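Local coordinates for histidine acid phosphatase (Bifidobacterium longum subsp. infantis, PDB 6RXD), which acts as a histidine acid phytase, probably removing phosphate from myo-inositol hexakisphosphate, from lower inositol phosphates and from 2,3-bisphosphoglycerate, at residues 373-378 and 446-451; 381-386 and 493-498; 466-471 and 477-482. All blocks are in the same frame, centred on the assembly; numbering follows the deposited sequence.

The three interactions cluster on one side of the chain's centre, and all reach the same mixed sheet. Interactions 1 and 2 both use helix 372-386, with centres about 9 Å apart, and they meet where I382 CD1 packs on W448 and V450. Strand 467-472 carries interaction 3, whose centre lies about 11 Å from that of interaction 1 and 12 Å from that of interaction 2; this strand pairs antiparallel with strand 445-453 and with strand 493-494. Along the chain, the segments of interactions 1 and 2 alternate, while interaction 3 is nested inside the loop that interaction 2 closes. Helix 372-386, these sheet strands and the C-terminal helix 495-501 are thereby packed together.

Interaction 1 (373-378 and 446-451); sequences PLLDDF and VQWDVY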
ATOM      1  N   PRO A 373      15.227   4.550   8.190  1.00 15.28           N
ATOM      2  CA  PRO A 373      15.979   3.287   8.129  1.00 14.74           C
ATOM      3  C   PRO A 373      15.881   2.606   6.768  1.00 15.59           C
ATOM      4  O   PRO A 373      16.828   1.916   6.372  1.00 13.34           O
ATOM      5  CB  PRO A 373      15.285   2.409   9.177  1.00 15.61           C
ATOM      6  CG  PRO A 373      14.658   3.368  10.129  1.00 25.37           C
ATOM      7  CD  PRO A 373      14.338   4.613   9.368  1.00 16.49           C
ATOM      8  N   LEU A 374      14.752   2.761   6.078  1.00 14.17           N
ATOM      9  CA  LEU A 374      14.591   2.141   4.765  1.00 14.79           C
ATOM     10  C   LEU A 374      15.398   2.894   3.713  1.00 11.35           C
ATOM     11  O   LEU A 374      16.087   2.286   2.881  1.00 13.30           O
ATOM     12  CB  LEU A 374      13.117   2.090   4.361  1.00 12.11           C
ATOM     13  CG  LEU A 374      12.854   1.483   2.978  1.00 11.63           C
ATOM     14  CD1 LEU A 374      13.409   0.063   2.879  1.00 12.58           C
ATOM     15  CD2 LEU A 374      11.354   1.499   2.701  1.00 13.20           C
ATOM     16  N   LEU A 375      15.326   4.219   3.750  1.00 12.04           N
ATOM     17  CA  LEU A 375      16.140   5.040   2.855  1.00 13.13           C
ATOM     18  C   LEU A 375      17.628   4.788   3.120  1.00 16.43           C
ATOM     19  O   LEU A 375      18.411   4.655   2.180  1.00 14.79           O
ATOM     20  CB  LEU A 375      15.798   6.524   3.010  1.00 12.09           C
ATOM     21  CG  LEU A 375      16.622   7.490   2.150  1.00 13.83           C
ATOM     22  CD1 LEU A 375      16.607   7.067   0.679  1.00 18.24           C
ATOM     23  CD2 LEU A 375      16.063   8.899   2.309  1.00 17.75           C
ATOM     24  N   ASP A 376      18.012   4.694   4.393  1.00 13.26           N
ATOM     25  CA  ASP A 376      19.384   4.315   4.734  1.00 14.04           C
ATOM     26  C   ASP A 376      19.757   2.991   4.076  1.00 15.27           C
ATOM     27  O   ASP A 376      20.844   2.856   3.519  1.00 15.46           O
ATOM     28  CB  ASP A 376      19.573   4.173   6.254  1.00 15.69           C
ATOM     29  CG  ASP A 376      19.606   5.508   6.981  1.00 26.38           C
ATOM     30  OD1 ASP A 376      19.718   6.566   6.323  1.00 27.40           O
ATOM     31  OD2 ASP A 376      19.539   5.486   8.232  1.00 27.58           O
ATOM     32  N   ASP A 377      18.868   2.007   4.136  1.00 13.20           N
ATOM     33  CA  ASP A 377      19.194   0.695   3.584  1.00 14.38           C
ATOM     34  C   ASP A 377      19.214   0.698   2.057  1.00 16.14           C
ATOM     35  O   ASP A 377      19.974  -0.059   1.441  1.00 16.62           O
ATOM     36  CB  ASP A 377      18.221  -0.382   4.073  1.00 16.07           C
ATOM     37  CG  ASP A 377      18.820  -1.769   3.988  1.00 21.27           C
ATOM     38  OD1 ASP A 377      19.879  -1.984   4.614  1.00 24.73           O
ATOM     39  OD2 ASP A 377      18.262  -2.634   3.277  1.00 17.63           O
ATOM     40  N   PHE A 378      18.379   1.537   1.451  1.00 13.47           N
ATOM     41  CA  PHE A 378      18.386   1.680  -0.010  1.00 10.99           C
ATOM     42  C   PHE A 378      19.773   2.116  -0.468  1.00 17.41           C
ATOM     43  O   PHE A 378      20.280   1.650  -1.488  1.00 17.62           O
ATOM     44  CB  PHE A 378      17.315   2.672  -0.493  1.00 11.33           C
ATOM     45  CG  PHE A 378      16.096   2.015  -1.093  1.00 12.03           C
ATOM     46  CD1 PHE A 378      15.794   2.185  -2.446  1.00 13.33           C
ATOM     47  CD2 PHE A 378      15.262   1.223  -0.318  1.00 12.40           C
ATOM     48  CE1 PHE A 378      14.673   1.585  -3.016  1.00 13.96           C
ATOM     49  CE2 PHE A 378      14.129   0.613  -0.878  1.00 14.30           C
ATOM     50  CZ  PHE A 378      13.841   0.797  -2.227  1.00 13.50           C
ATOM     51  N   VAL A 446       8.696   1.061  -5.268  1.00 11.17           N
ATOM     52  CA  VAL A 446       9.777   1.910  -5.722  1.00  9.58           C
ATOM     53  C   VAL A 446      10.914   0.981  -6.103  1.00 12.27           C
ATOM     54  O   VAL A 446      11.228   0.057  -5.360  1.00 14.15           O
ATOM     55  CB  VAL A 446      10.238   2.860  -4.598  1.00  9.51           C
ATOM     56  CG1 VAL A 446      11.539   3.568  -4.987  1.00 11.48           C
ATOM     57  CG2 VAL A 446       9.122   3.884  -4.270  1.00 10.39           C
ATOM     58  N   GLN A 447      11.511   1.203  -7.268  1.00  9.93           N
ATOM     59  CA  GLN A 447      12.661   0.407  -7.698  1.00 10.67           C
ATOM     60  C   GLN A 447      13.795   1.339  -8.117  1.00 13.40           C
ATOM     61  O   GLN A 447      13.553   2.379  -8.742  1.00 12.14           O
ATOM     62  CB  GLN A 447      12.265  -0.497  -8.868  1.00 11.29           C
ATOM     63  CG  GLN A 447      11.148  -1.494  -8.527  1.00  9.98           C
ATOM     64  CD  GLN A 447      10.899  -2.487  -9.631  1.00 17.54           C
ATOM     65  OE1 GLN A 447      11.836  -3.027 -10.224  1.00 15.38           O
ATOM     66  NE2 GLN A 447       9.627  -2.738  -9.918  1.00 12.90           N
ATOM     67  N   TRP A 448      15.028   0.987  -7.768  1.00 11.45           N
ATOM     68  CA  TRP A 448      16.180   1.757  -8.239  1.00 11.71           C
ATOM     69  C   TRP A 448      17.079   0.834  -9.026  1.00 13.15           C
ATOM     70  O   TRP A 448      17.346  -0.292  -8.582  1.00 13.60           O
ATOM     71  CB  TRP A 448      17.009   2.299  -7.073  1.00 10.19           C
ATOM     72  CG  TRP A 448      16.386   3.404  -6.266  1.00  9.44           C
ATOM     73  CD1 TRP A 448      15.148   3.958  -6.422  1.00 13.11           C
ATOM     74  CD2 TRP A 448      16.994   4.073  -5.160  1.00  9.97           C
ATOM     75  NE1 TRP A 448      14.950   4.936  -5.469  1.00 13.33           N
ATOM     76  CE2 TRP A 448      16.071   5.024  -4.684  1.00 10.05           C
ATOM     77  CE3 TRP A 448      18.238   3.961  -4.532  1.00 12.03           C
ATOM     78  CZ2 TRP A 448      16.349   5.861  -3.594  1.00 13.37           C
ATOM     79  CZ3 TRP A 448      18.517   4.788  -3.448  1.00 12.58           C
ATOM     80  CH2 TRP A 448      17.576   5.731  -2.999  1.00 14.45           C
ATOM     81  N   ASP A 449      17.574   1.322 -10.164  1.00 11.13           N
ATOM     82  CA  ASP A 449      18.595   0.609 -10.932  1.00 10.15           C
ATOM     83  C   ASP A 449      19.923   1.333 -10.795  1.00 13.71           C
ATOM     84  O   ASP A 449      19.963   2.561 -10.845  1.00 13.96           O
ATOM     85  CB  ASP A 449      18.218   0.564 -12.412  1.00 11.66           C
ATOM     86  CG  ASP A 449      16.921  -0.171 -12.661  1.00 17.26           C
ATOM     87  OD1 ASP A 449      16.629  -1.134 -11.931  1.00 18.33           O
ATOM     88  OD2 ASP A 449      16.183   0.224 -13.585  1.00 17.48           O
ATOM     89  N   VAL A 450      21.010   0.573 -10.643  1.00 11.01           N
ATOM     90  CA  VAL A 450      22.324   1.176 -10.466  1.00 10.55           C
ATOM     91  C   VAL A 450      23.288   0.641 -11.507  1.00 14.74           C
ATOM     92  O   VAL A 450      23.434  -0.574 -11.662  1.00 15.24           O
ATOM     93  CB  VAL A 450      22.897   0.890  -9.058  1.00 12.82           C
ATOM     94  CG1 VAL A 450      24.233   1.615  -8.859  1.00 13.49           C
ATOM     95  CG2 VAL A 450      21.903   1.311  -7.989  1.00 16.43           C
ATOM     96  N   TYR A 451      23.928   1.553 -12.228  1.00 12.88           N
ATOM     97  CA  TYR A 451      24.892   1.179 -13.252  1.00 13.19           C
ATOM     98  C   TYR A 451      26.250   1.775 -12.899  1.00 17.17           C
ATOM     99  O   TYR A 451      26.342   2.699 -12.085  1.00 15.37           O
ATOM    100  CB  TYR A 451      24.456   1.716 -14.616  1.00 13.74           C
ATOM    101  CG  TYR A 451      23.373   0.944 -15.353  1.00 15.93           C
ATOM    102  CD1 TYR A 451      23.520   0.647 -16.698  1.00 16.42           C
ATOM    103  CD2 TYR A 451      22.206   0.532 -14.720  1.00 12.25           C
ATOM    104  CE1 TYR A 451      22.535  -0.026 -17.401  1.00 21.26           C
ATOM    105  CE2 TYR A 451      21.211  -0.153 -15.422  1.00 17.14           C
ATOM    106  CZ  TYR A 451      21.385  -0.422 -16.754  1.00 21.41           C
ATOM    107  OH  TYR A 451      20.409  -1.094 -17.459  1.00 22.13           O
TER
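F378 of helix 372-386 and W448 of strand 445-453 form the aromatic part of this contact, an edge-to-face pair whose ring planes stand at 78°. The F378 ring centroid lies 4.8 Å from that of the W448 six-membered ring. F378 CD1 sits over the middle of the indole, 3.5 Å from W448 CD2, and F378 CB hangs above the six-membered ring as a CH-pi contact, 4.2 Å from its centroid. CB and CD1 thus rest on the same indole face, with CE1 following more loosely. The first torsion of F378, chi1 -104°, departs from the staggered values and turns this part of the side chain onto the tryptophan. On the strand, CG of W448 is anti to the carbonyl carbon (chi1 -71°), which presents the indole face to F378.

In the alpha/beta core of the histidine phosphatase fold, this is a helix packed on one face of the central sheet. The short axes pass 11.8 Å apart, and the strand is held between strands 34-44 and 467-472 by backbone bonds on both sides.

Further apolar contacts flank the aromatic pair. L375 CD1 reaches W448 CH2 at 4.0 Å, the two side chains crossing at about a right angle, and L375 also packs on L409 and L410 of helix 400-410. Farther along the phenylalanine rim, CE1 of F378 meets CG1 of V446 at 4.2 Å. Set apart from these is a backbone oxygen: V446 O approaches the edge of the same ring, 4.1 Å from F378 CZ.

Interaction 2 (381-386 and 493-498); sequences TIDARV and YKLTEL
The carboxylate of D383 is the flat group that touches across this contact, and only one of its oxygens does so: OD1 lies 3.6 Å from L495 CD2. The methyl stands nearly on the extension of the D383 CG-OD1 bond, with an angle of about 156° at OD1. D383 OD1 forms a salt bridge with K499 NZ, one turn after L495 on the same C-terminal helix. The aspartate thus leans past the leucine to its ionic partner, with the L495 CD2 methyl beyond OD1 and somewhat out of the carboxylate plane.

The remaining contact is aliphatic. I382 CG2 sits against both branches of L495, 3.9 Å from CD2 and 3.9 Å from CD1, and I382 CD1 adds a looser approach of 4.1 Å to L495 CD1. The two side chains run antiparallel, each passing alongside the other. With CG anti to the backbone N (chi1 179°), L495 extends its forked end toward I382, whose CG2, also anti to its backbone N, comes from the other side; together they span the 8.7 Å between the CA atoms.

K494 holds the N-cap position of helix 495-501, so L495 belongs to its first turn; the backbone of L495 is hydrogen-bonded to P466, just before strand 467-472. The contact joins the end of helix 372-386 to the start of the C-terminal helix, with I382 also packed on strands 34-44 and 445-453. No hydrogen bond links the two segments directly. Their cohesion is therefore dispersive at I382 and L495, probably reinforced electrostatically through D383 and K499 at the margin.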
ATOM      1  N   THR A 381      22.775  -0.774   0.777  1.00 14.74           N
ATOM      2  CA  THR A 381      22.889  -1.993  -0.017  1.00 15.73           C
ATOM      3  C   THR A 381      23.548  -1.716  -1.369  1.00 13.80           C
ATOM      4  O   THR A 381      24.175  -2.608  -1.951  1.00 16.04           O
ATOM      5  CB  THR A 381      21.535  -2.732  -0.208  1.00 14.23           C
ATOM      6  OG1 THR A 381      20.606  -1.873  -0.871  1.00 16.35           O
ATOM      7  CG2 THR A 381      20.952  -3.189   1.122  1.00 13.47           C
ATOM      8  N   ILE A 382      23.412  -0.491  -1.872  1.00 13.57           N
ATOM      9  CA  ILE A 382      24.157  -0.104  -3.062  1.00 12.73           C
ATOM     10  C   ILE A 382      25.644  -0.090  -2.711  1.00 16.87           C
ATOM     11  O   ILE A 382      26.458  -0.676  -3.424  1.00 15.63           O
ATOM     12  CB  ILE A 382      23.728   1.271  -3.604  1.00 14.90           C
ATOM     13  CG1 ILE A 382      22.292   1.213  -4.111  1.00 12.98           C
ATOM     14  CG2 ILE A 382      24.652   1.712  -4.745  1.00 16.76           C
ATOM     15  CD1 ILE A 382      21.708   2.606  -4.447  1.00 15.55           C
ATOM     16  N   ASP A 383      26.000   0.568  -1.607  1.00 17.88           N
ATOM     17  CA  ASP A 383      27.396   0.590  -1.169  1.00 17.29           C
ATOM     18  C   ASP A 383      27.967  -0.822  -1.015  1.00 14.92           C
ATOM     19  O   ASP A 383      29.099  -1.086  -1.435  1.00 18.57           O
ATOM     20  CB  ASP A 383      27.552   1.343   0.154  1.00 18.49           C
ATOM     21  CG  ASP A 383      27.427   2.841   0.002  1.00 26.86           C
ATOM     22  OD1 ASP A 383      27.682   3.375  -1.101  1.00 25.94           O
ATOM     23  OD2 ASP A 383      27.077   3.493   1.012  1.00 27.31           O
ATOM     24  N   ALA A 384      27.202  -1.733  -0.418  1.00 17.25           N
ATOM     25  CA  ALA A 384      27.694  -3.104  -0.219  1.00 17.17           C
ATOM     26  C   ALA A 384      28.104  -3.753  -1.540  1.00 18.40           C
ATOM     27  O   ALA A 384      29.111  -4.459  -1.615  1.00 18.99           O
ATOM     28  CB  ALA A 384      26.648  -3.959   0.482  1.00 16.97           C
ATOM     29  N   ARG A 385      27.320  -3.500  -2.583  1.00 17.70           N
ATOM     30  CA  ARG A 385      27.580  -4.054  -3.909  1.00 16.26           C
ATOM     31  C   ARG A 385      28.763  -3.355  -4.575  1.00 14.78           C
ATOM     32  O   ARG A 385      29.695  -4.007  -5.067  1.00 17.18           O
ATOM     33  CB  ARG A 385      26.320  -3.924  -4.780  1.00 16.47           C
ATOM     34  CG  ARG A 385      26.493  -4.334  -6.239  1.00 14.89           C
ATOM     35  CD  ARG A 385      27.062  -5.749  -6.399  1.00 19.11           C
ATOM     36  NE  ARG A 385      27.142  -6.129  -7.807  1.00 19.30           N
ATOM     37  CZ  ARG A 385      27.811  -7.184  -8.257  1.00 24.50           C
ATOM     38  NH1 ARG A 385      28.473  -7.958  -7.403  1.00 25.19           N
ATOM     39  NH2 ARG A 385      27.829  -7.461  -9.557  1.00 24.71           N
ATOM     40  N   VAL A 386      28.722  -2.025  -4.586  1.00 16.34           N
ATOM     41  CA  VAL A 386      29.807  -1.213  -5.145  1.00 16.75           C
ATOM     42  C   VAL A 386      31.125  -1.581  -4.474  1.00 23.13           C
ATOM     43  O   VAL A 386      32.175  -1.649  -5.128  1.00 19.71           O
ATOM     44  CB  VAL A 386      29.512   0.291  -4.969  1.00 18.02           C
ATOM     45  CG1 VAL A 386      30.735   1.140  -5.343  1.00 20.16           C
ATOM     46  CG2 VAL A 386      28.297   0.689  -5.808  1.00 18.22           C
ATOM     47  N   TYR A 493      21.260   9.652 -11.832  1.00 12.72           N
ATOM     48  CA  TYR A 493      21.897  10.496 -10.817  1.00 11.54           C
ATOM     49  C   TYR A 493      23.085   9.784 -10.194  1.00 10.77           C
ATOM     50  O   TYR A 493      23.013   8.583  -9.898  1.00 12.02           O
ATOM     51  CB  TYR A 493      20.903  10.782  -9.694  1.00 11.41           C
ATOM     52  CG  TYR A 493      19.699  11.569 -10.121  1.00 12.18           C
ATOM     53  CD1 TYR A 493      19.601  12.916  -9.820  1.00 11.61           C
ATOM     54  CD2 TYR A 493      18.662  10.971 -10.836  1.00 10.27           C
ATOM     55  CE1 TYR A 493      18.488  13.655 -10.201  1.00 13.64           C
ATOM     56  CE2 TYR A 493      17.535  11.708 -11.225  1.00 11.96           C
ATOM     57  CZ  TYR A 493      17.463  13.042 -10.902  1.00 12.66           C
ATOM     58  OH  TYR A 493      16.362  13.778 -11.270  1.00 13.13           O
ATOM     59  N   LYS A 494      24.157  10.531  -9.942  1.00 10.90           N
ATOM     60  CA  LYS A 494      25.313   9.969  -9.244  1.00 11.09           C
ATOM     61  C   LYS A 494      24.938   9.533  -7.833  1.00 12.66           C
ATOM     62  O   LYS A 494      24.131  10.191  -7.157  1.00 13.91           O
ATOM     63  CB  LYS A 494      26.432  10.995  -9.142  1.00 13.26           C
ATOM     64  CG  LYS A 494      27.233  11.203 -10.414  1.00 12.86           C
ATOM     65  CD  LYS A 494      28.493  12.007 -10.087  1.00 13.76           C
ATOM     66  CE  LYS A 494      29.314  12.298 -11.349  1.00 18.32           C
ATOM     67  NZ  LYS A 494      30.515  13.157 -11.053  1.00 16.88           N
ATOM     68  N   LEU A 495      25.537   8.432  -7.390  1.00 10.75           N
ATOM     69  CA  LEU A 495      25.321   7.949  -6.029  1.00 12.34           C
ATOM     70  C   LEU A 495      25.747   8.999  -5.002  1.00 12.77           C
ATOM     71  O   LEU A 495      25.084   9.184  -3.978  1.00 15.69           O
ATOM     72  CB  LEU A 495      26.086   6.644  -5.806  1.00 14.37           C
ATOM     73  CG  LEU A 495      25.975   6.012  -4.415  1.00 14.93           C
ATOM     74  CD1 LEU A 495      24.551   5.601  -4.114  1.00 12.89           C
ATOM     75  CD2 LEU A 495      26.907   4.814  -4.324  1.00 16.29           C
ATOM     76  N   THR A 496      26.847   9.685  -5.280  1.00 13.07           N
ATOM     77  CA  THR A 496      27.314  10.748  -4.389  1.00 15.92           C
ATOM     78  C   THR A 496      26.250  11.840  -4.264  1.00 15.77           C
ATOM     79  O   THR A 496      26.014  12.376  -3.177  1.00 17.65           O
ATOM     80  CB  THR A 496      28.617  11.373  -4.898  1.00 17.01           C
ATOM     81  OG1 THR A 496      28.470  11.700  -6.287  1.00 15.12           O
ATOM     82  CG2 THR A 496      29.789  10.403  -4.741  1.00 18.37           C
ATOM     83  N   GLU A 497      25.609  12.163  -5.384  1.00 12.56           N
ATOM     84  CA  GLU A 497      24.595  13.208  -5.402  1.00 13.25           C
ATOM     85  C   GLU A 497      23.387  12.791  -4.577  1.00 17.16           C
ATOM     86  O   GLU A 497      22.857  13.596  -3.805  1.00 14.66           O
ATOM     87  CB  GLU A 497      24.187  13.558  -6.843  1.00 13.08           C
ATOM     88  CG  GLU A 497      22.957  14.471  -6.944  1.00 12.23           C
ATOM     89  CD  GLU A 497      23.217  15.903  -6.516  1.00 16.16           C
ATOM     90  OE1 GLU A 497      24.353  16.229  -6.116  1.00 18.28           O
ATOM     91  OE2 GLU A 497      22.270  16.723  -6.581  1.00 17.14           O
ATOM     92  N   LEU A 498      22.947  11.541  -4.729  1.00 12.47           N
ATOM     93  CA  LEU A 498      21.796  11.064  -3.962  1.00 13.13           C
ATOM     94  C   LEU A 498      22.078  11.081  -2.470  1.00 14.92           C
ATOM     95  O   LEU A 498      21.203  11.427  -1.678  1.00 15.30           O
ATOM     96  CB  LEU A 498      21.358   9.667  -4.401  1.00 13.34           C
ATOM     97  CG  LEU A 498      20.795   9.578  -5.816  1.00 15.49           C
ATOM     98  CD1 LEU A 498      20.196   8.196  -6.056  1.00 16.26           C
ATOM     99  CD2 LEU A 498      19.747  10.667  -6.026  1.00 16.09           C
TER

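Interaction 3 (466-471 and 477-482); sequences PIVRML and VPFRSE
M470 and F479 form the apolar centre. The methionine CE methyl lies over one face of the phenylalanine ring, 3.6 Å from its centroid and 15° off the ring normal, displaced toward the CD1 side. SD is above the same face at 4.6 Å from the centroid, a Met-aromatic contact. The side chain runs extended from the backbone and then bends at its last torsion (chi3 51°), which swings CE back over the ring. M470 CB lies above the same side, nearest CE2 and CZ of F479, and V468 CG1 approaches F479 CZ at 4.2 Å. W448 and Y493 pack edge-to-face with F479 as well, anchoring the loop residue in the core.

Farther out, V477 CG2 touches M470 CG at 3.9 Å. Here strand 467-472 and the tail of its hairpin partner 475-477 begin to part. V477 N donates to M470 O at 3.2 Å, nearly straight at 170°. The return link goes through a water, which accepts from M470 N (2.8 Å) and donates to V477 O (2.8 Å). Within the departing loop, R480 grips E482 side-on in a salt bridge, NE to OE1 (2.8 Å) and NH2 to OE2. One direct bond and one water bridge thus tie the backbone N and O of M470 to those of V477, and packing of F479 probably helps to hold the loop.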
ATOM      1  N   PRO A 466      29.102   5.470  -9.318  1.00 13.88           N
ATOM      2  CA  PRO A 466      27.936   4.745  -9.849  1.00 11.46           C
ATOM      3  C   PRO A 466      26.756   5.688 -10.057  1.00 12.81           C
ATOM      4  O   PRO A 466      26.708   6.756  -9.449  1.00 14.03           O
ATOM      5  CB  PRO A 466      27.587   3.756  -8.726  1.00 15.59           C
ATOM      6  CG  PRO A 466      28.843   3.655  -7.884  1.00 18.53           C
ATOM      7  CD  PRO A 466      29.486   5.002  -7.970  1.00 16.19           C
ATOM      8  N   ILE A 467      25.816   5.296 -10.909  1.00 10.84           N
ATOM      9  CA  ILE A 467      24.671   6.149 -11.204  1.00  9.98           C
ATOM     10  C   ILE A 467      23.371   5.384 -10.996  1.00 11.58           C
ATOM     11  O   ILE A 467      23.338   4.154 -11.068  1.00 13.74           O
ATOM     12  CB  ILE A 467      24.742   6.720 -12.631  1.00 10.63           C
ATOM     13  CG1 ILE A 467      24.783   5.594 -13.665  1.00 14.20           C
ATOM     14  CG2 ILE A 467      25.964   7.645 -12.775  1.00 13.59           C
ATOM     15  CD1 ILE A 467      24.631   6.096 -15.098  1.00 12.91           C
ATOM     16  N   VAL A 468      22.299   6.117 -10.704  1.00 10.58           N
ATOM     17  CA  VAL A 468      21.078   5.489 -10.234  1.00 11.15           C
ATOM     18  C   VAL A 468      19.868   6.094 -10.929  1.00 13.53           C
ATOM     19  O   VAL A 468      19.827   7.304 -11.159  1.00 12.51           O
ATOM     20  CB  VAL A 468      20.925   5.723  -8.706  1.00  9.66           C
ATOM     21  CG1 VAL A 468      19.692   5.003  -8.136  1.00  9.84           C
ATOM     22  CG2 VAL A 468      22.193   5.285  -7.934  1.00 13.63           C
ATOM     23  N   ARG A 469      18.870   5.262 -11.222  1.00 11.79           N
ATOM     24  CA  ARG A 469      17.632   5.703 -11.868  1.00 13.42           C
ATOM     25  C   ARG A 469      16.458   5.085 -11.114  1.00 12.35           C
ATOM     26  O   ARG A 469      16.537   3.932 -10.711  1.00 13.35           O
ATOM     27  CB  ARG A 469      17.641   5.221 -13.331  1.00 16.92           C
ATOM     28  CG  ARG A 469      16.377   5.466 -14.133  1.00 24.33           C
ATOM     29  CD  ARG A 469      15.394   4.279 -14.077  1.00 17.29           C
ATOM     30  NE  ARG A 469      15.905   3.013 -14.619  1.00 16.31           N
ATOM     31  CZ  ARG A 469      16.103   2.768 -15.916  1.00 14.22           C
ATOM     32  NH1 ARG A 469      15.881   3.715 -16.812  1.00 15.83           N
ATOM     33  NH2 ARG A 469      16.548   1.581 -16.316  1.00 14.75           N
ATOM     34  N   MET A 470      15.377   5.845 -10.925  1.00  8.80           N
ATOM     35  CA  MET A 470      14.218   5.364 -10.161  1.00 11.21           C
ATOM     36  C   MET A 470      12.960   5.140 -11.006  1.00 13.19           C
ATOM     37  O   MET A 470      12.672   5.918 -11.931  1.00 11.50           O
ATOM     38  CB  MET A 470      13.887   6.345  -9.020  1.00  9.66           C
ATOM     39  CG  MET A 470      12.534   6.082  -8.321  1.00 11.98           C
ATOM     40  SD  MET A 470      12.406   6.897  -6.715  1.00 12.50           S
ATOM     41  CE  MET A 470      12.890   8.581  -7.157  1.00 12.55           C
ATOM     42  N   LEU A 471      12.234   4.064 -10.684  1.00 10.56           N
ATOM     43  CA  LEU A 471      10.862   3.833 -11.151  1.00 10.66           C
ATOM     44  C   LEU A 471       9.936   3.842  -9.944  1.00 13.97           C
ATOM     45  O   LEU A 471      10.263   3.262  -8.915  1.00 12.55           O
ATOM     46  CB  LEU A 471      10.734   2.471 -11.851  1.00 14.03           C
ATOM     47  CG  LEU A 471      11.636   2.063 -13.018  1.00 20.06           C
ATOM     48  CD1 LEU A 471      11.040   0.837 -13.731  1.00 15.39           C
ATOM     49  CD2 LEU A 471      11.869   3.174 -13.998  1.00 21.38           C
ATOM     50  N   VAL A 477      10.747   8.112 -13.124  1.00 13.58           N
ATOM     51  CA  VAL A 477      10.566   9.452 -12.587  1.00 13.09           C
ATOM     52  C   VAL A 477      11.914  10.032 -12.196  1.00 13.45           C
ATOM     53  O   VAL A 477      12.847   9.293 -11.879  1.00 14.04           O
ATOM     54  CB  VAL A 477       9.626   9.454 -11.352  1.00 16.42           C
ATOM     55  CG1 VAL A 477       8.206   9.071 -11.754  1.00 17.14           C
ATOM     56  CG2 VAL A 477      10.162   8.529 -10.257  1.00 14.68           C
ATOM     57  N   PRO A 478      12.020  11.364 -12.227  1.00 13.06           N
ATOM     58  CA  PRO A 478      13.201  12.010 -11.656  1.00 11.12           C
ATOM     59  C   PRO A 478      13.201  11.836 -10.151  1.00 13.08           C
ATOM     60  O   PRO A 478      12.151  11.600  -9.546  1.00 15.58           O
ATOM     61  CB  PRO A 478      12.997  13.489 -12.004  1.00 19.72           C
ATOM     62  CG  PRO A 478      11.508  13.646 -12.198  1.00 22.82           C
ATOM     63  CD  PRO A 478      11.058  12.329 -12.792  1.00 18.09           C
ATOM     64  N   PHE A 479      14.372  11.943  -9.544  1.00 12.71           N
ATOM     65  CA  PHE A 479      14.433  12.132  -8.106  1.00 12.42           C
ATOM     66  C   PHE A 479      13.948  13.544  -7.791  1.00 16.17           C
ATOM     67  O   PHE A 479      13.664  14.327  -8.710  1.00 15.78           O
ATOM     68  CB  PHE A 479      15.856  11.878  -7.597  1.00 12.70           C
ATOM     69  CG  PHE A 479      16.168  10.406  -7.386  1.00 13.32           C
ATOM     70  CD1 PHE A 479      15.996   9.821  -6.139  1.00 17.87           C
ATOM     71  CD2 PHE A 479      16.616   9.614  -8.438  1.00 13.43           C
ATOM     72  CE1 PHE A 479      16.281   8.479  -5.939  1.00 15.79           C
ATOM     73  CE2 PHE A 479      16.901   8.267  -8.243  1.00 14.06           C
ATOM     74  CZ  PHE A 479      16.724   7.700  -6.986  1.00 14.68           C
ATOM     75  N   ARG A 480      13.810  13.862  -6.506  1.00 14.11           N
ATOM     76  CA  ARG A 480      13.232  15.140  -6.084  1.00 14.29           C
ATOM     77  C   ARG A 480      14.004  16.317  -6.661  1.00 17.62           C
ATOM     78  O   ARG A 480      15.195  16.203  -6.949  1.00 17.14           O
ATOM     79  CB  ARG A 480      13.186  15.227  -4.552  1.00 16.02           C
ATOM     80  CG  ARG A 480      14.522  14.976  -3.894  1.00 15.69           C
ATOM     81  CD  ARG A 480      14.399  14.998  -2.361  1.00 15.24           C
ATOM     82  NE  ARG A 480      13.717  16.211  -1.915  1.00 15.99           N
ATOM     83  CZ  ARG A 480      12.815  16.273  -0.938  1.00 14.58           C
ATOM     84  NH1 ARG A 480      12.462  15.188  -0.251  1.00 15.69           N
ATOM     85  NH2 ARG A 480      12.262  17.446  -0.633  1.00 19.90           N
ATOM     86  N   SER A 481      13.316  17.444  -6.835  1.00 16.41           N
ATOM     87  CA  SER A 481      13.823  18.560  -7.638  1.00 17.49           C
ATOM     88  C   SER A 481      15.156  19.143  -7.173  1.00 16.29           C
ATOM     89  O   SER A 481      15.877  19.749  -7.965  1.00 17.32           O
ATOM     90  CB  SER A 481      12.772  19.669  -7.707  1.00 23.85           C
ATOM     91  OG  SER A 481      12.608  20.254  -6.431  1.00 28.37           O
ATOM     92  N   GLU A 482      15.501  18.964  -5.903  1.00 15.34           N
ATOM     93  CA  GLU A 482      16.790  19.461  -5.434  1.00 17.94           C
ATOM     94  C   GLU A 482      17.955  18.681  -6.047  1.00 18.46           C
ATOM     95  O   GLU A 482      19.078  19.195  -6.157  1.00 18.26           O
ATOM     96  CB  GLU A 482      16.853  19.406  -3.905  1.00 15.92           C
ATOM     97  CG  GLU A 482      15.811  20.259  -3.199  1.00 17.64           C
ATOM     98  CD  GLU A 482      14.585  19.462  -2.777  1.00 22.07           C
ATOM     99  OE1 GLU A 482      14.242  18.461  -3.451  1.00 20.39           O
ATOM    100  OE2 GLU A 482      13.968  19.827  -1.756  1.00 23.01           O
TER
HETATM  101  O   HOH W   1      15.481   8.518 -11.583  1.00 13.19           O